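Local coordinates for protein aerobactin synthase IucA (Klebsiella pneumoniae subsp. pneumoniae, PDB 5JM7) that probably joins citrate and N6-acetyl-N6-hydroxylysine in an ATP-dependent condensation, a step in assembling the siderophore aerobactin, at residues Met325-Trp330 / Tyr445-Gly450; Ala206-Pro211 / Thr272-Ile277; Leu413-Ala418 / Asp522-Lys527; Phe19-Val24 / His63-Pro68; Ala166-Pro171 / Leu226-Gly231. All coordinates share one frame; numbering follows the deposited sequence.

Contact 1 (Met325-Trp330 / Tyr445-Gly450); sequences MQEDGW and YRDCQG
Met-325 and Tyr-445 share one straight backbone hydrogen bond, Met-325 N to Tyr-445 O at 2.9 Å, which prolongs the parallel pairing of strands 322-324 and 439-445 by a step. Beyond it the two segments meet through side chains and a water. The thioether of Met-325 runs beside Arg-446 in the same direction, its SD 3.9 Å from Arg-446 CB. Further on, the Glu-327 side chain, extended beyond CG, reaches the Asp-447 to Cys-448 peptide. Its OE2 takes a weak bond from Cys-448 N (3.2 Å, 149°), while OE1 lies 3.6 Å from Cys-448 CB. Cys-448 turns its SG toward the other segment, 3.4 Å from Met-325 O. Water 1 donates to Glu-327 OE2 and accepts from Asp-447 N (2.9 Å); its separation from Met-325 O is too short to be trusted. Asp-447 OD1, 4.3 Å from Glu-327 OE2 in a like-charge approach, accepts a weak bond from Gln-449 N and makes a long, weak ion pair with Lys-278; a bound sulfate lies near. Arg-349 forms a salt bridge to Glu-327 OE2, and together with the water and the weak Cys-448 N bond it fixes the position of this buried carboxylate despite the neighbouring aspartate.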
# COMPACT_ATOMS: atom_id res chain seq x y z
N MET A 325 -20.38 15.37 -8.05
CA MET A 325 -20.26 15.29 -6.59
C MET A 325 -21.43 16.04 -5.96
O MET A 325 -21.40 17.27 -5.82
CB MET A 325 -18.94 15.87 -6.10
CG MET A 325 -17.73 15.02 -6.38
SD MET A 325 -16.26 15.91 -5.89
CE MET A 325 -15.03 14.65 -6.20
N GLN A 326 -22.45 15.28 -5.54
CA GLN A 326 -23.65 15.90 -4.98
C GLN A 326 -23.37 16.50 -3.60
O GLN A 326 -22.53 16.00 -2.83
CB GLN A 326 -24.78 14.87 -4.87
CG GLN A 326 -25.31 14.29 -6.16
CD GLN A 326 -25.83 15.35 -7.14
OE1 GLN A 326 -26.30 16.44 -6.73
NE2 GLN A 326 -25.87 14.99 -8.43
N GLU A 327 -24.04 17.60 -3.31
CA GLU A 327 -24.01 18.26 -2.00
C GLU A 327 -25.37 18.00 -1.36
O GLU A 327 -26.27 18.85 -1.39
CB GLU A 327 -23.73 19.72 -2.17
CG GLU A 327 -22.39 19.97 -2.84
CD GLU A 327 -22.16 21.43 -3.22
OE1 GLU A 327 -23.07 22.26 -3.03
OE2 GLU A 327 -21.10 21.72 -3.82
N ASP A 328 -25.54 16.79 -0.80
CA ASP A 328 -26.83 16.29 -0.36
C ASP A 328 -27.00 16.34 1.16
O ASP A 328 -27.79 15.57 1.72
CB ASP A 328 -27.05 14.88 -0.89
CG ASP A 328 -26.00 13.88 -0.39
OD1 ASP A 328 -25.17 14.21 0.51
OD2 ASP A 328 -26.00 12.76 -0.91
N GLY A 329 -26.28 17.22 1.84
CA GLY A 329 -26.53 17.45 3.25
C GLY A 329 -25.91 18.76 3.67
O GLY A 329 -24.94 19.22 3.07
N TRP A 330 -26.48 19.36 4.71
CA TRP A 330 -25.94 20.60 5.27
C TRP A 330 -26.42 20.72 6.70
O TRP A 330 -27.35 20.03 7.11
CB TRP A 330 -26.38 21.82 4.46
CG TRP A 330 -27.86 22.03 4.47
CD1 TRP A 330 -28.78 21.43 3.65
CD2 TRP A 330 -28.59 22.93 5.30
NE1 TRP A 330 -30.05 21.88 3.94
CE2 TRP A 330 -29.96 22.81 4.95
CE3 TRP A 330 -28.22 23.81 6.33
CZ2 TRP A 330 -30.96 23.55 5.58
CZ3 TRP A 330 -29.22 24.54 6.97
CH2 TRP A 330 -30.58 24.41 6.58
N TYR A 445 -17.75 16.70 -11.91
CA TYR A 445 -18.10 18.09 -11.68
C TYR A 445 -18.36 18.30 -10.19
O TYR A 445 -18.96 17.44 -9.53
CB TYR A 445 -19.32 18.49 -12.50
CG TYR A 445 -19.72 19.94 -12.31
CD1 TYR A 445 -19.07 20.96 -13.02
CD2 TYR A 445 -20.70 20.29 -11.40
CE1 TYR A 445 -19.43 22.30 -12.83
CE2 TYR A 445 -21.04 21.61 -11.19
CZ TYR A 445 -20.41 22.61 -11.91
OH TYR A 445 -20.79 23.92 -11.67
N ARG A 446 -17.89 19.42 -9.64
CA ARG A 446 -18.24 19.79 -8.27
C ARG A 446 -18.55 21.28 -8.21
O ARG A 446 -18.10 22.06 -9.06
CB ARG A 446 -17.12 19.52 -7.23
CG ARG A 446 -15.94 20.37 -7.49
CD ARG A 446 -14.81 20.27 -6.46
NE ARG A 446 -13.74 21.13 -6.94
CZ ARG A 446 -12.49 21.09 -6.51
NH1 ARG A 446 -12.13 20.21 -5.59
NH2 ARG A 446 -11.59 21.91 -7.05
N ASP A 447 -19.30 21.64 -7.18
CA ASP A 447 -19.82 22.96 -6.82
C ASP A 447 -21.23 23.08 -7.37
O ASP A 447 -21.48 23.80 -8.35
CB ASP A 447 -18.96 24.12 -7.31
CG ASP A 447 -19.40 25.44 -6.71
OD1 ASP A 447 -20.32 25.45 -5.87
OD2 ASP A 447 -18.80 26.48 -7.04
N CYS A 448 -22.16 22.36 -6.74
CA CYS A 448 -23.56 22.36 -7.14
C CYS A 448 -24.23 23.72 -6.99
O CYS A 448 -25.37 23.88 -7.43
CB CYS A 448 -24.29 21.31 -6.33
SG CYS A 448 -23.69 19.66 -6.73
N GLN A 449 -23.56 24.69 -6.39
CA GLN A 449 -24.08 26.05 -6.36
C GLN A 449 -23.94 26.72 -7.71
O GLN A 449 -24.62 27.73 -7.97
CB GLN A 449 -23.37 26.85 -5.26
CG GLN A 449 -23.60 26.23 -3.87
CD GLN A 449 -22.80 26.91 -2.75
OE1 GLN A 449 -21.79 27.58 -2.99
NE2 GLN A 449 -23.21 26.67 -1.51
N GLY A 450 -23.10 26.17 -8.59
CA GLY A 450 -22.95 26.67 -9.94
C GLY A 450 -23.85 25.97 -10.93
O GLY A 450 -23.51 25.85 -12.11
O HOH W 1 -20.35 19.44 -5.56

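Contact 2 (Ala206-Pro211 / Thr272-Ile277); sequences AAENAP and TSRDMI
Arg-274 lays its extended side chain across the carboxylate of Glu-208 at about a right angle, almost every atom touching it in turn. CB is 3.7 Å from Glu-208 OE1 and also packs on OE2. CG and CD both pass within 3.4 Å of Glu-208 OE2, NE and CZ follow a little further off, and the tip returns as a salt bridge from NH1 to OE2. The 2.5 Å length of that bridge is doubtful; as modelled, OE2 lies in the guanidinium plane and NH1 above the carboxylate plane. The other oxygen, OE1, accepts the backbone N of Arg-274 (2.9 Å), so main chain and side chain hold one carboxylate. Deeper in, Asn-209 ND2 donates to Ser-273 OG (3.1 Å, 169°), which donates onward to Asp-275 O on a lone pair in the carbonyl plane. Water 2 joins Glu-208 O and Asn-209 OD1 to Thr-272 OG1. Arg-274 also packs on Pro-211 of the second subunit. Here the C-terminal turn of helix 198-209 is fastened to the loop entering strand 275-279, a helix-on-sheet junction beside a subunit interface.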
# COMPACT_ATOMS: atom_id res chain seq x y z
N ALA A 206 -18.97 12.10 12.20
CA ALA A 206 -18.14 12.12 13.40
C ALA A 206 -17.47 10.77 13.65
O ALA A 206 -16.29 10.71 14.03
CB ALA A 206 -18.98 12.54 14.60
N ALA A 207 -18.18 9.66 13.41
CA ALA A 207 -17.58 8.34 13.57
C ALA A 207 -16.37 8.15 12.65
O ALA A 207 -15.34 7.63 13.09
CB ALA A 207 -18.62 7.25 13.31
N GLU A 208 -16.47 8.58 11.39
CA GLU A 208 -15.36 8.41 10.46
C GLU A 208 -14.19 9.33 10.80
O GLU A 208 -13.03 8.93 10.69
CB GLU A 208 -15.81 8.66 9.03
CG GLU A 208 -16.73 7.62 8.47
CD GLU A 208 -17.19 7.92 7.04
OE1 GLU A 208 -16.92 9.03 6.50
OE2 GLU A 208 -17.86 7.03 6.46
N ASN A 209 -14.46 10.58 11.20
CA ASN A 209 -13.39 11.57 11.28
C ASN A 209 -12.91 11.91 12.69
O ASN A 209 -11.78 12.40 12.83
CB ASN A 209 -13.82 12.86 10.57
CG ASN A 209 -14.02 12.64 9.10
OD1 ASN A 209 -13.05 12.40 8.37
ND2 ASN A 209 -15.27 12.71 8.64
N ALA A 210 -13.71 11.68 13.72
CA ALA A 210 -13.21 11.86 15.09
C ALA A 210 -13.89 10.86 16.01
O ALA A 210 -14.62 11.27 16.92
CB ALA A 210 -13.46 13.29 15.57
N PRO A 211 -13.69 9.56 15.80
CA PRO A 211 -14.38 8.57 16.64
C PRO A 211 -14.15 8.76 18.14
O PRO A 211 -15.03 8.41 18.94
CB PRO A 211 -13.82 7.23 16.14
CG PRO A 211 -12.49 7.59 15.50
CD PRO A 211 -12.75 8.93 14.87
N THR A 272 -9.92 9.76 3.93
CA THR A 272 -10.65 8.63 4.53
C THR A 272 -12.12 8.95 4.84
O THR A 272 -12.84 8.05 5.29
CB THR A 272 -9.94 8.14 5.81
OG1 THR A 272 -9.81 9.21 6.75
CG2 THR A 272 -8.56 7.56 5.49
N SER A 273 -12.58 10.17 4.60
CA SER A 273 -13.97 10.52 4.86
C SER A 273 -14.84 10.28 3.62
O SER A 273 -14.45 10.62 2.49
CB SER A 273 -14.08 11.98 5.30
OG SER A 273 -15.42 12.30 5.58
N ARG A 274 -16.02 9.68 3.82
CA ARG A 274 -16.96 9.56 2.70
C ARG A 274 -17.54 10.91 2.28
O ARG A 274 -18.14 11.01 1.20
CB ARG A 274 -18.09 8.59 3.06
CG ARG A 274 -17.67 7.14 3.05
CD ARG A 274 -18.84 6.20 3.34
NE ARG A 274 -18.43 4.79 3.26
CZ ARG A 274 -17.81 4.14 4.24
NH1 ARG A 274 -17.52 4.78 5.37
NH2 ARG A 274 -17.47 2.86 4.10
N ASP A 275 -17.33 11.96 3.07
CA ASP A 275 -17.83 13.28 2.76
C ASP A 275 -16.69 14.29 2.75
O ASP A 275 -15.79 14.23 3.60
CB ASP A 275 -18.89 13.69 3.77
CG ASP A 275 -20.24 13.04 3.49
OD1 ASP A 275 -20.51 12.70 2.30
OD2 ASP A 275 -21.00 12.85 4.46
N MET A 276 -16.72 15.18 1.77
CA MET A 276 -15.97 16.42 1.83
C MET A 276 -16.84 17.42 2.56
O MET A 276 -18.01 17.14 2.83
CB MET A 276 -15.58 16.89 0.43
CG MET A 276 -14.69 15.89 -0.27
SD MET A 276 -14.10 16.36 -1.91
CE MET A 276 -12.94 17.60 -1.38
N ILE A 277 -16.28 18.56 2.94
CA ILE A 277 -17.04 19.51 3.74
C ILE A 277 -16.71 20.92 3.28
O ILE A 277 -15.57 21.21 2.89
CB ILE A 277 -16.77 19.30 5.26
CG1 ILE A 277 -17.72 20.16 6.11
CG2 ILE A 277 -15.32 19.58 5.60
CD1 ILE A 277 -17.82 19.68 7.55
O HOH W 2 -11.85 10.01 8.02

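Contact 3 (Leu413-Ala418 / Asp522-Lys527); sequences LFTAEA and DQVTHK
Thr-525 OG1, 3.5 Å from Ala-418 O at an angle too poor for a hydrogen bond, is gripped by other groups. His-526 ND1 donates to it over 3.2 Å, nearly in the imidazole plane, and Asp-419 OD1, next in helix 394-420 after Ala-418, bonds it as well. The hydroxyl sits between the backbone N and the carbonyl carbon of its own residue (chi1 57°), which turns it to the helix side. Van der Waals packing makes up most of the rest. Ala-418 CB points into the loop and rests against both Val-524 CB (3.8 Å), its apolar partner, and His-526 O (3.4 Å). One turn earlier, Thr-415 crosses the valine obliquely, its OG1 3.8 Å from Val-524 CG1 while it is hydrogen-bonded to Lys-411 O within the helix. His-526 lays CB and the near side of its ring against Ala-418 O (CB 3.5 Å, ND1 3.3 Å), and the ring stacks on His-456, which also bonds Glu-417 O. With no clear hydrogen bond directly across the two segments, helix 394-420 and the loop linking helices 506-521 and 528-535 are joined by the close fit of an alanine and by a threonine hydroxyl that ties His-526 to Asp-419.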
# COMPACT_ATOMS: atom_id res chain seq x y z
N LEU A 413 -21.25 18.12 -20.78
CA LEU A 413 -21.77 19.39 -20.29
C LEU A 413 -22.70 20.06 -21.31
O LEU A 413 -23.74 20.60 -20.92
CB LEU A 413 -20.60 20.30 -19.92
CG LEU A 413 -19.85 19.68 -18.74
CD1 LEU A 413 -18.55 20.39 -18.41
CD2 LEU A 413 -20.78 19.66 -17.49
N PHE A 414 -22.35 20.04 -22.62
CA PHE A 414 -23.27 20.58 -23.63
C PHE A 414 -24.52 19.71 -23.77
O PHE A 414 -25.63 20.24 -23.86
CB PHE A 414 -22.60 20.73 -25.00
CG PHE A 414 -21.60 21.86 -25.09
CD1 PHE A 414 -22.04 23.17 -25.29
CD2 PHE A 414 -20.24 21.62 -25.02
CE1 PHE A 414 -21.13 24.21 -25.39
CE2 PHE A 414 -19.33 22.66 -25.11
CZ PHE A 414 -19.78 23.95 -25.29
N THR A 415 -24.36 18.38 -23.78
CA THR A 415 -25.52 17.51 -23.91
C THR A 415 -26.46 17.65 -22.70
O THR A 415 -27.69 17.52 -22.85
CB THR A 415 -25.08 16.07 -24.06
OG1 THR A 415 -24.20 15.97 -25.18
CG2 THR A 415 -26.28 15.17 -24.33
N ALA A 416 -25.92 17.92 -21.51
CA ALA A 416 -26.76 18.07 -20.33
C ALA A 416 -27.63 19.32 -20.45
O ALA A 416 -28.83 19.29 -20.16
CB ALA A 416 -25.92 18.12 -19.06
N GLU A 417 -27.03 20.44 -20.86
CA GLU A 417 -27.82 21.64 -21.09
C GLU A 417 -28.84 21.40 -22.20
O GLU A 417 -30.01 21.76 -22.06
CB GLU A 417 -26.91 22.82 -21.43
CG GLU A 417 -27.70 24.15 -21.56
CD GLU A 417 -28.45 24.29 -22.88
OE1 GLU A 417 -27.98 23.72 -23.89
OE2 GLU A 417 -29.54 24.89 -22.88
N ALA A 418 -28.42 20.78 -23.30
CA ALA A 418 -29.24 20.73 -24.51
C ALA A 418 -30.41 19.77 -24.35
O ALA A 418 -31.56 20.13 -24.63
CB ALA A 418 -28.40 20.34 -25.72
N ASP A 522 -24.80 17.57 -33.83
CA ASP A 522 -25.63 16.61 -34.55
C ASP A 522 -26.33 15.64 -33.61
O ASP A 522 -27.31 14.99 -34.02
CB ASP A 522 -24.76 15.84 -35.54
CG ASP A 522 -24.19 16.72 -36.63
OD1 ASP A 522 -24.71 17.83 -36.83
OD2 ASP A 522 -23.18 16.32 -37.27
N GLN A 523 -25.85 15.49 -32.38
CA GLN A 523 -26.35 14.49 -31.44
C GLN A 523 -27.24 15.08 -30.36
O GLN A 523 -27.54 14.40 -29.38
CB GLN A 523 -25.18 13.75 -30.78
CG GLN A 523 -24.31 12.94 -31.74
CD GLN A 523 -25.06 11.79 -32.40
OE1 GLN A 523 -25.50 11.88 -33.56
NE2 GLN A 523 -25.20 10.69 -31.66
N VAL A 524 -27.65 16.35 -30.49
CA VAL A 524 -28.45 17.01 -29.46
C VAL A 524 -29.67 17.67 -30.10
O VAL A 524 -29.73 17.93 -31.30
CB VAL A 524 -27.66 18.05 -28.65
CG1 VAL A 524 -26.50 17.39 -27.92
CG2 VAL A 524 -27.20 19.18 -29.52
N THR A 525 -30.64 17.95 -29.25
CA THR A 525 -31.94 18.46 -29.68
C THR A 525 -31.93 19.99 -29.77
O THR A 525 -32.05 20.56 -30.85
CB THR A 525 -33.01 17.94 -28.72
OG1 THR A 525 -32.65 18.36 -27.40
CG2 THR A 525 -33.04 16.42 -28.73
N HIS A 526 -31.77 20.65 -28.62
CA HIS A 526 -31.70 22.11 -28.54
C HIS A 526 -30.32 22.59 -28.98
O HIS A 526 -29.34 22.47 -28.23
CB HIS A 526 -32.03 22.56 -27.13
CG HIS A 526 -33.47 22.38 -26.76
ND1 HIS A 526 -34.03 21.14 -26.50
CD2 HIS A 526 -34.46 23.28 -26.57
CE1 HIS A 526 -35.30 21.29 -26.19
NE2 HIS A 526 -35.59 22.58 -26.21
N LYS A 527 -30.26 23.18 -30.17
CA LYS A 527 -29.02 23.60 -30.81
C LYS A 527 -28.56 24.99 -30.36
O LYS A 527 -27.48 25.42 -30.78
CB LYS A 527 -29.20 23.63 -32.33
CG LYS A 527 -29.76 22.36 -32.93
CD LYS A 527 -28.82 21.21 -32.87
CE LYS A 527 -29.53 19.99 -33.44
NZ LYS A 527 -29.86 20.22 -34.84

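Contact 4 (Phe19-Val24 / His63-Pro68); sequences FLNSLV and HRFEFP
Asn-21 supplies the polar part of the contact. Its ND2 donates to His-63 O (2.8 Å, 165°) in the carbonyl plane, on a lone pair, and Gln-17 bonds the other end of the amide at OD1. That oxygen also lies 3.4 Å from His-63 CB, with the amide and imidazole planes 75° apart. Van der Waals contacts come from Leu-20 and Val-24. The CD1 methyl of Leu-20 reaches the edges of two rings, 3.9 Å from Phe-65 CD2 and 4.0 Å from Phe-67 CE1. Val-24 directs CG1, anti to the backbone N (chi1 171°), at the rim of the histidine, 3.9 Å from NE2; the ND1 side of that ring is held by the backbone N of Ser-58. Helix 14-25 thus lies against the beginning of strand 64-72 in the five-stranded antiparallel sheet. Phe-52 of the adjacent strand 49-54 meets both Leu-20 and Phe-65, and Ile-89 of helix 82-96 also touches Leu-20.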
# COMPACT_ATOMS: atom_id res chain seq x y z
N PHE A 19 -2.34 40.44 -14.16
CA PHE A 19 -2.82 41.81 -14.25
C PHE A 19 -2.77 42.31 -15.69
O PHE A 19 -3.71 42.96 -16.16
CB PHE A 19 -1.99 42.71 -13.34
CG PHE A 19 -2.39 44.16 -13.36
CD1 PHE A 19 -3.35 44.64 -12.48
CD2 PHE A 19 -1.81 45.04 -14.26
CE1 PHE A 19 -3.72 45.98 -12.49
CE2 PHE A 19 -2.18 46.39 -14.29
CZ PHE A 19 -3.14 46.85 -13.41
N LEU A 20 -1.68 42.00 -16.42
CA LEU A 20 -1.52 42.49 -17.78
C LEU A 20 -2.42 41.75 -18.76
O LEU A 20 -3.06 42.37 -19.61
CB LEU A 20 -0.05 42.39 -18.20
CG LEU A 20 0.79 43.33 -17.33
CD1 LEU A 20 2.26 43.07 -17.51
CD2 LEU A 20 0.45 44.81 -17.69
N ASN A 21 -2.50 40.42 -18.66
CA ASN A 21 -3.33 39.68 -19.60
C ASN A 21 -4.80 40.04 -19.42
O ASN A 21 -5.56 40.09 -20.39
CB ASN A 21 -3.10 38.17 -19.42
CG ASN A 21 -1.70 37.75 -19.85
OD1 ASN A 21 -1.00 38.50 -20.51
ND2 ASN A 21 -1.31 36.53 -19.50
N SER A 22 -5.21 40.31 -18.17
CA SER A 22 -6.56 40.78 -17.90
C SER A 22 -6.80 42.15 -18.53
O SER A 22 -7.84 42.38 -19.17
CB SER A 22 -6.75 40.83 -16.38
OG SER A 22 -8.01 41.32 -16.01
N LEU A 23 -5.84 43.07 -18.38
CA LEU A 23 -5.95 44.39 -19.00
C LEU A 23 -6.04 44.28 -20.52
O LEU A 23 -6.93 44.85 -21.15
CB LEU A 23 -4.77 45.24 -18.57
CG LEU A 23 -4.65 46.63 -19.22
CD1 LEU A 23 -5.88 47.44 -18.87
CD2 LEU A 23 -3.39 47.33 -18.75
N VAL A 24 -5.12 43.50 -21.13
CA VAL A 24 -5.06 43.39 -22.59
C VAL A 24 -6.33 42.76 -23.15
O VAL A 24 -6.81 43.16 -24.21
CB VAL A 24 -3.81 42.60 -23.01
CG1 VAL A 24 -3.86 42.30 -24.50
CG2 VAL A 24 -2.58 43.43 -22.72
N HIS A 63 -0.87 35.54 -22.70
CA HIS A 63 0.48 35.97 -23.06
C HIS A 63 1.45 35.67 -21.92
O HIS A 63 1.07 35.62 -20.75
CB HIS A 63 0.53 37.48 -23.36
CG HIS A 63 -0.48 37.96 -24.36
ND1 HIS A 63 -0.55 37.49 -25.66
CD2 HIS A 63 -1.43 38.92 -24.27
CE1 HIS A 63 -1.52 38.11 -26.30
NE2 HIS A 63 -2.06 38.99 -25.48
N ARG A 64 2.72 35.46 -22.28
CA ARG A 64 3.82 35.46 -21.32
C ARG A 64 4.81 36.53 -21.78
O ARG A 64 5.30 36.48 -22.92
CB ARG A 64 4.50 34.08 -21.23
N PHE A 65 5.08 37.50 -20.90
CA PHE A 65 6.05 38.56 -21.18
C PHE A 65 7.36 38.28 -20.45
O PHE A 65 7.39 37.65 -19.38
CB PHE A 65 5.51 39.92 -20.74
CG PHE A 65 4.22 40.35 -21.41
CD1 PHE A 65 3.82 39.82 -22.64
CD2 PHE A 65 3.39 41.28 -20.79
CE1 PHE A 65 2.64 40.22 -23.23
CE2 PHE A 65 2.21 41.69 -21.38
CZ PHE A 65 1.83 41.15 -22.60
N GLU A 66 8.46 38.75 -21.03
CA GLU A 66 9.73 38.81 -20.31
C GLU A 66 9.79 40.10 -19.52
O GLU A 66 9.43 41.17 -20.02
CB GLU A 66 10.92 38.75 -21.27
CG GLU A 66 11.02 37.47 -22.04
CD GLU A 66 12.07 37.55 -23.13
OE1 GLU A 66 12.70 38.63 -23.28
OE2 GLU A 66 12.21 36.56 -23.88
N PHE A 67 10.26 40.01 -18.29
CA PHE A 67 10.39 41.22 -17.47
C PHE A 67 11.89 41.53 -17.31
O PHE A 67 12.73 40.67 -17.52
CB PHE A 67 9.66 41.02 -16.14
CG PHE A 67 8.16 40.87 -16.31
CD1 PHE A 67 7.35 41.98 -16.38
CD2 PHE A 67 7.58 39.61 -16.46
CE1 PHE A 67 5.97 41.85 -16.57
CE2 PHE A 67 6.22 39.47 -16.64
CZ PHE A 67 5.41 40.59 -16.69
N PRO A 68 12.22 42.79 -16.99
CA PRO A 68 11.30 43.88 -16.61
C PRO A 68 10.59 44.57 -17.78
O PRO A 68 11.05 44.57 -18.93
CB PRO A 68 12.23 44.87 -15.89
CG PRO A 68 13.55 44.69 -16.56
CD PRO A 68 13.62 43.25 -17.04

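Contact 5 (Ala166-Pro171 / Leu226-Gly231); sequences AERYLP and LHPWQG
Tyr-169 wedges its ring among His-227, Pro-228 and Trp-229, and here the packing is close. His-227 turns its edge toward the tyrosine face, centroids 4.9 Å apart and planes at 60°, with CE1 standing over the ring 3.7 Å from Tyr-169 CD1. The opposite face is covered by CB of Arg-168. Around the rim, Tyr-169 CE2 touches Trp-229 CB at 3.5 Å and the phenol OH lies 3.6 Å from Pro-228 CB. The imidazole is held by the helix it starts: with CG anti to its backbone N (chi1 -172°), ND1 accepts Trp-229 N (3.2 Å), tilted 32° from the ring plane. A water in the plane of the imidazole also fastens His-227 NE2 to Tyr-169 O, 2.8 Å from each. The looser side belongs to partly exposed Arg-168, which brushes Pro-228 CB with NH1 (3.8 Å); NH1 also makes a weak bond to the tyrosine OH, while NH2 forms a salt bridge with Glu-254. The Trp-229 indole leads away and bonds Glu-165 through NE1. Phe-161 and Phe-177 enlarge the group, an aromatic cluster joining the C-terminal end of helix 164-169 to the histidine N-cap of helix 228-236.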
# COMPACT_ATOMS: atom_id res chain seq x y z
N ALA A 166 -2.78 32.22 7.58
CA ALA A 166 -2.83 31.93 6.15
C ALA A 166 -1.97 30.73 5.79
O ALA A 166 -2.33 29.96 4.88
CB ALA A 166 -2.38 33.16 5.36
N GLU A 167 -0.85 30.52 6.48
CA GLU A 167 -0.03 29.35 6.22
C GLU A 167 -0.66 28.06 6.73
O GLU A 167 -0.26 26.98 6.29
CB GLU A 167 1.36 29.50 6.84
CG GLU A 167 2.23 30.58 6.24
CD GLU A 167 3.59 30.64 6.91
OE1 GLU A 167 3.77 29.95 7.94
OE2 GLU A 167 4.47 31.37 6.41
N ARG A 168 -1.64 28.14 7.62
CA ARG A 168 -2.30 26.92 8.08
C ARG A 168 -3.56 26.61 7.28
O ARG A 168 -3.91 25.43 7.14
CB ARG A 168 -2.64 27.02 9.57
CG ARG A 168 -3.24 25.74 10.16
CD ARG A 168 -3.23 25.80 11.69
NE ARG A 168 -3.54 24.53 12.36
CZ ARG A 168 -4.67 24.23 13.01
NH1 ARG A 168 -5.64 25.14 13.13
NH2 ARG A 168 -4.80 23.04 13.61
N TYR A 169 -4.23 27.61 6.71
CA TYR A 169 -5.56 27.40 6.16
C TYR A 169 -5.65 27.58 4.65
O TYR A 169 -6.68 27.23 4.08
CB TYR A 169 -6.57 28.32 6.86
CG TYR A 169 -6.65 28.08 8.35
CD1 TYR A 169 -6.71 26.79 8.87
CD2 TYR A 169 -6.60 29.15 9.25
CE1 TYR A 169 -6.76 26.57 10.26
CE2 TYR A 169 -6.65 28.93 10.63
CZ TYR A 169 -6.73 27.64 11.12
OH TYR A 169 -6.78 27.44 12.46
N LEU A 170 -4.60 28.08 4.00
CA LEU A 170 -4.70 28.27 2.56
C LEU A 170 -4.01 27.14 1.81
O LEU A 170 -2.91 26.72 2.20
CB LEU A 170 -4.08 29.60 2.13
CG LEU A 170 -4.75 30.84 2.72
CD1 LEU A 170 -4.00 32.08 2.30
CD2 LEU A 170 -6.21 30.93 2.33
N PRO A 171 -4.61 26.64 0.73
CA PRO A 171 -3.98 25.55 -0.02
C PRO A 171 -2.63 25.92 -0.59
O PRO A 171 -1.84 25.01 -0.88
CB PRO A 171 -4.99 25.27 -1.14
CG PRO A 171 -5.66 26.61 -1.35
CD PRO A 171 -5.76 27.22 0.03
N LEU A 226 -16.65 22.01 12.58
CA LEU A 226 -16.39 23.42 12.33
C LEU A 226 -15.00 23.55 11.74
O LEU A 226 -14.09 22.78 12.07
CB LEU A 226 -16.48 24.24 13.60
CG LEU A 226 -17.83 24.43 14.26
CD1 LEU A 226 -17.57 24.88 15.64
CD2 LEU A 226 -18.61 25.51 13.55
N HIS A 227 -14.84 24.53 10.85
CA HIS A 227 -13.51 24.95 10.44
C HIS A 227 -12.78 25.47 11.67
O HIS A 227 -13.39 26.07 12.56
CB HIS A 227 -13.61 26.03 9.35
CG HIS A 227 -12.29 26.40 8.73
ND1 HIS A 227 -11.45 27.36 9.26
CD2 HIS A 227 -11.66 25.91 7.64
CE1 HIS A 227 -10.37 27.45 8.50
NE2 HIS A 227 -10.47 26.58 7.51
N PRO A 228 -11.47 25.24 11.78
CA PRO A 228 -10.78 25.62 13.03
C PRO A 228 -10.75 27.13 13.27
O PRO A 228 -10.93 27.58 14.41
CB PRO A 228 -9.38 25.03 12.85
CG PRO A 228 -9.57 23.90 11.83
CD PRO A 228 -10.59 24.47 10.88
N TRP A 229 -10.53 27.93 12.22
CA TRP A 229 -10.56 29.38 12.38
C TRP A 229 -11.99 29.86 12.62
O TRP A 229 -12.24 30.67 13.52
CB TRP A 229 -9.96 30.05 11.14
CG TRP A 229 -9.77 31.53 11.27
CD1 TRP A 229 -8.62 32.17 11.64
CD2 TRP A 229 -10.75 32.55 11.06
NE1 TRP A 229 -8.82 33.54 11.65
CE2 TRP A 229 -10.12 33.80 11.30
CE3 TRP A 229 -12.10 32.54 10.68
CZ2 TRP A 229 -10.80 35.01 11.19
CZ3 TRP A 229 -12.77 33.75 10.57
CH2 TRP A 229 -12.11 34.97 10.82
N GLN A 230 -12.94 29.34 11.84
CA GLN A 230 -14.35 29.72 11.99
C GLN A 230 -14.89 29.31 13.35
O GLN A 230 -15.74 30.00 13.92
CB GLN A 230 -15.18 29.09 10.87
CG GLN A 230 -16.59 29.62 10.68
CD GLN A 230 -16.61 31.07 10.23
OE1 GLN A 230 -15.82 31.47 9.39
NE2 GLN A 230 -17.57 31.83 10.71
N GLY A 231 -14.41 28.19 13.89
CA GLY A 231 -14.79 27.80 15.24
C GLY A 231 -14.35 28.82 16.27
O GLY A 231 -15.16 29.27 17.09
O HOH W 3 -9.07 26.07 5.10

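How the contacts relate
From the N terminus, contact 4 closes first, bringing helix 14-25 back onto strand 64-72 well before any other contact opens; its centre lies about 35 Å from that of contact 1, on the opposite side of the chain's centre. Contact 5 opens next and crosses contact 2: 206-211 falls inside the loop that contact 5 closes, and 272-277 beyond it. Contacts 1 and 3 cross likewise, 413-418 lying between the segments of contact 1. None nests. Contacts 1 and 2 reach the same seven-stranded sheet, their nearest atoms about 5 Å apart, and contact 1 connects that region to the four-stranded mixed sheet, while contact 3 ties together helical parts of the later chain.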